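Local coordinates for branched-chain-amino-acid aminotransferase (Pseudomonas sp. UW4, PDB 6JIF), which catalyses the pyridoxal-5'-phosphate-dependent transfer of amino groups between branched-chain amino acids and 2-oxo acids, at residues B[85-91]-B[132-138]. Sequence-based numbering, arbitrary orientation.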
# COMPACT_ATOMS: atom_id res chain seq x y z
N ARG B 85 -25.38 -15.21 -15.72
CA ARG B 85 -26.69 -15.68 -16.14
C ARG B 85 -26.60 -17.15 -16.58
O ARG B 85 -25.76 -17.51 -17.42
CB ARG B 85 -27.24 -14.81 -17.26
CG ARG B 85 -28.57 -15.23 -17.75
CD ARG B 85 -29.66 -14.98 -16.71
NE ARG B 85 -29.90 -13.54 -16.59
CZ ARG B 85 -30.76 -12.98 -15.75
NH1 ARG B 85 -31.48 -13.75 -14.95
NH2 ARG B 85 -30.92 -11.65 -15.74
N CYS B 86 -27.43 -17.99 -15.99
CA CYS B 86 -27.47 -19.38 -16.41
C CYS B 86 -28.37 -19.57 -17.65
O CYS B 86 -29.27 -18.77 -17.95
CB CYS B 86 -28.02 -20.24 -15.27
SG CYS B 86 -27.10 -20.16 -13.81
N LYS B 87 -28.15 -20.68 -18.35
CA LYS B 87 -28.99 -20.95 -19.52
C LYS B 87 -30.45 -21.04 -19.14
O LYS B 87 -31.33 -20.75 -19.97
CB LYS B 87 -28.56 -22.27 -20.17
CG LYS B 87 -29.11 -22.44 -21.56
CD LYS B 87 -28.33 -23.44 -22.37
CE LYS B 87 -27.95 -24.65 -21.58
NZ LYS B 87 -27.33 -25.70 -22.52
N ASP B 88 -30.74 -21.51 -17.93
CA ASP B 88 -32.12 -21.62 -17.53
C ASP B 88 -32.68 -20.28 -17.04
O ASP B 88 -33.84 -20.23 -16.61
CB ASP B 88 -32.28 -22.72 -16.48
CG ASP B 88 -31.62 -22.38 -15.13
OD1 ASP B 88 -31.04 -21.29 -14.95
OD2 ASP B 88 -31.69 -23.25 -14.22
N GLY B 89 -31.89 -19.22 -17.11
CA GLY B 89 -32.35 -17.89 -16.78
C GLY B 89 -32.08 -17.47 -15.36
O GLY B 89 -32.30 -16.30 -15.03
N SER B 90 -31.67 -18.39 -14.50
CA SER B 90 -31.35 -18.01 -13.12
C SER B 90 -29.98 -17.33 -13.11
O SER B 90 -29.32 -17.20 -14.14
CB SER B 90 -31.38 -19.22 -12.18
OG SER B 90 -30.58 -20.29 -12.63
N ILE B 91 -29.54 -16.88 -11.93
CA ILE B 91 -28.31 -16.12 -11.75
C ILE B 91 -27.40 -16.81 -10.72
O ILE B 91 -27.80 -17.01 -9.57
CB ILE B 91 -28.61 -14.68 -11.30
CG1 ILE B 91 -29.59 -14.03 -12.29
CG2 ILE B 91 -27.31 -13.91 -11.13
CD1 ILE B 91 -30.13 -12.68 -11.81
N GLU B 132 -29.67 -6.09 -12.11
CA GLU B 132 -29.85 -7.22 -13.04
C GLU B 132 -29.82 -6.82 -14.51
O GLU B 132 -29.44 -7.63 -15.36
CB GLU B 132 -31.15 -7.98 -12.72
CG GLU B 132 -31.10 -8.55 -11.29
CD GLU B 132 -32.01 -9.76 -11.04
OE1 GLU B 132 -32.82 -10.09 -11.93
OE2 GLU B 132 -31.90 -10.38 -9.94
N ARG B 133 -30.21 -5.60 -14.86
CA ARG B 133 -30.21 -5.29 -16.30
C ARG B 133 -28.81 -5.23 -16.89
O ARG B 133 -28.65 -5.25 -18.12
CB ARG B 133 -30.95 -3.98 -16.57
CG ARG B 133 -30.15 -2.77 -16.37
CD ARG B 133 -30.87 -1.53 -16.31
NE ARG B 133 -29.92 -0.43 -16.32
CZ ARG B 133 -29.44 0.26 -17.36
NH1 ARG B 133 -30.05 0.08 -18.51
NH2 ARG B 133 -28.52 1.27 -17.21
N PHE B 134 -27.79 -5.14 -16.05
CA PHE B 134 -26.43 -5.17 -16.53
C PHE B 134 -25.87 -6.59 -16.62
O PHE B 134 -24.70 -6.74 -16.95
CB PHE B 134 -25.50 -4.32 -15.62
CG PHE B 134 -25.71 -2.83 -15.77
CD1 PHE B 134 -25.09 -2.12 -16.79
CD2 PHE B 134 -26.56 -2.15 -14.91
CE1 PHE B 134 -25.30 -0.75 -16.94
CE2 PHE B 134 -26.77 -0.79 -15.06
CZ PHE B 134 -26.12 -0.09 -16.09
N ILE B 135 -26.65 -7.62 -16.34
CA ILE B 135 -26.07 -8.96 -16.39
C ILE B 135 -25.99 -9.41 -17.86
O ILE B 135 -27.02 -9.51 -18.52
CB ILE B 135 -26.86 -9.95 -15.51
CG1 ILE B 135 -26.78 -9.53 -14.04
CG2 ILE B 135 -26.30 -11.37 -15.68
CD1 ILE B 135 -27.62 -10.34 -13.12
N PRO B 136 -24.82 -9.70 -18.43
CA PRO B 136 -24.79 -10.16 -19.83
C PRO B 136 -25.54 -11.48 -19.99
O PRO B 136 -25.45 -12.37 -19.13
CB PRO B 136 -23.30 -10.31 -20.12
CG PRO B 136 -22.62 -9.40 -19.13
CD PRO B 136 -23.46 -9.50 -17.89
N PRO B 137 -26.27 -11.65 -21.09
CA PRO B 137 -27.08 -12.87 -21.26
C PRO B 137 -26.20 -14.12 -21.34
O PRO B 137 -25.01 -14.06 -21.64
CB PRO B 137 -27.81 -12.63 -22.58
CG PRO B 137 -27.79 -11.17 -22.79
CD PRO B 137 -26.63 -10.59 -22.05
N TYR B 138 -26.81 -15.27 -21.03
CA TYR B 138 -26.12 -16.54 -21.21
C TYR B 138 -25.66 -16.68 -22.67
O TYR B 138 -26.41 -16.36 -23.61
CB TYR B 138 -27.03 -17.72 -20.86
CG TYR B 138 -26.38 -19.06 -21.16
CD1 TYR B 138 -25.43 -19.60 -20.29
CD2 TYR B 138 -26.68 -19.76 -22.32
CE1 TYR B 138 -24.80 -20.78 -20.56
CE2 TYR B 138 -26.07 -20.95 -22.61
CZ TYR B 138 -25.13 -21.47 -21.72
OH TYR B 138 -24.51 -22.65 -22.00
O HOH W 1 -23.64 -13.73 -17.54
O HOH W 2 -28.82 -11.55 -18.45
O HOH W 3 -30.32 -9.20 -17.54
O HOH W 4 -33.48 -13.12 -13.07
O HOH W 5 -33.29 -10.43 -14.67
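K87 lays its aliphatic chain over one face of the Y138 ring in a CH-pi contact, CB standing 3.7 Å from the ring centroid and 9° off the normal. With CG anti to the backbone N (chi1 -164°), the lysine runs on across the ring, and its CD comes 3.4 Å from Y138 CE2. R85 O lies at the ring edge, while the Y138 hydroxyl is hydrogen-bonded to D348 OD2. Without the ring, as with an alanine here, the K87 methylenes would probably lose their aromatic platform and D348 this hydroxyl partner.

A second apolar patch forms where I91 CD1 meets I135 CD1 at 3.7 Å, both isoleucines also packing on V128 of helix 117-130; the same I91 methyl touches the E132 carboxylate.

Polar contact is carried by water. The R85 chain, bent at chi2 and chi3, holds its guanidinium beside the hairpin loop, where NH1 donates to G89 O (2.7 Å). One water joins R85 NE to I135 O, a second R85 NH2 to E132 O, and a third, 2.9 Å from R85 NH2, reaches E132 OE1 at 2.8 Å. R85 N is likewise bridged to P136 O.

The hairpin joining antiparallel strands 76-85 and 91-94, with its type I beta turn from C86 to G89, thus meets the loop after helix 117-130 without a direct hydrogen bond; with R85 NH2 and E132 OE1 4.5 Å apart, beyond a salt bridge, the opposite charges are linked through a bridging water and any attraction is probably modest.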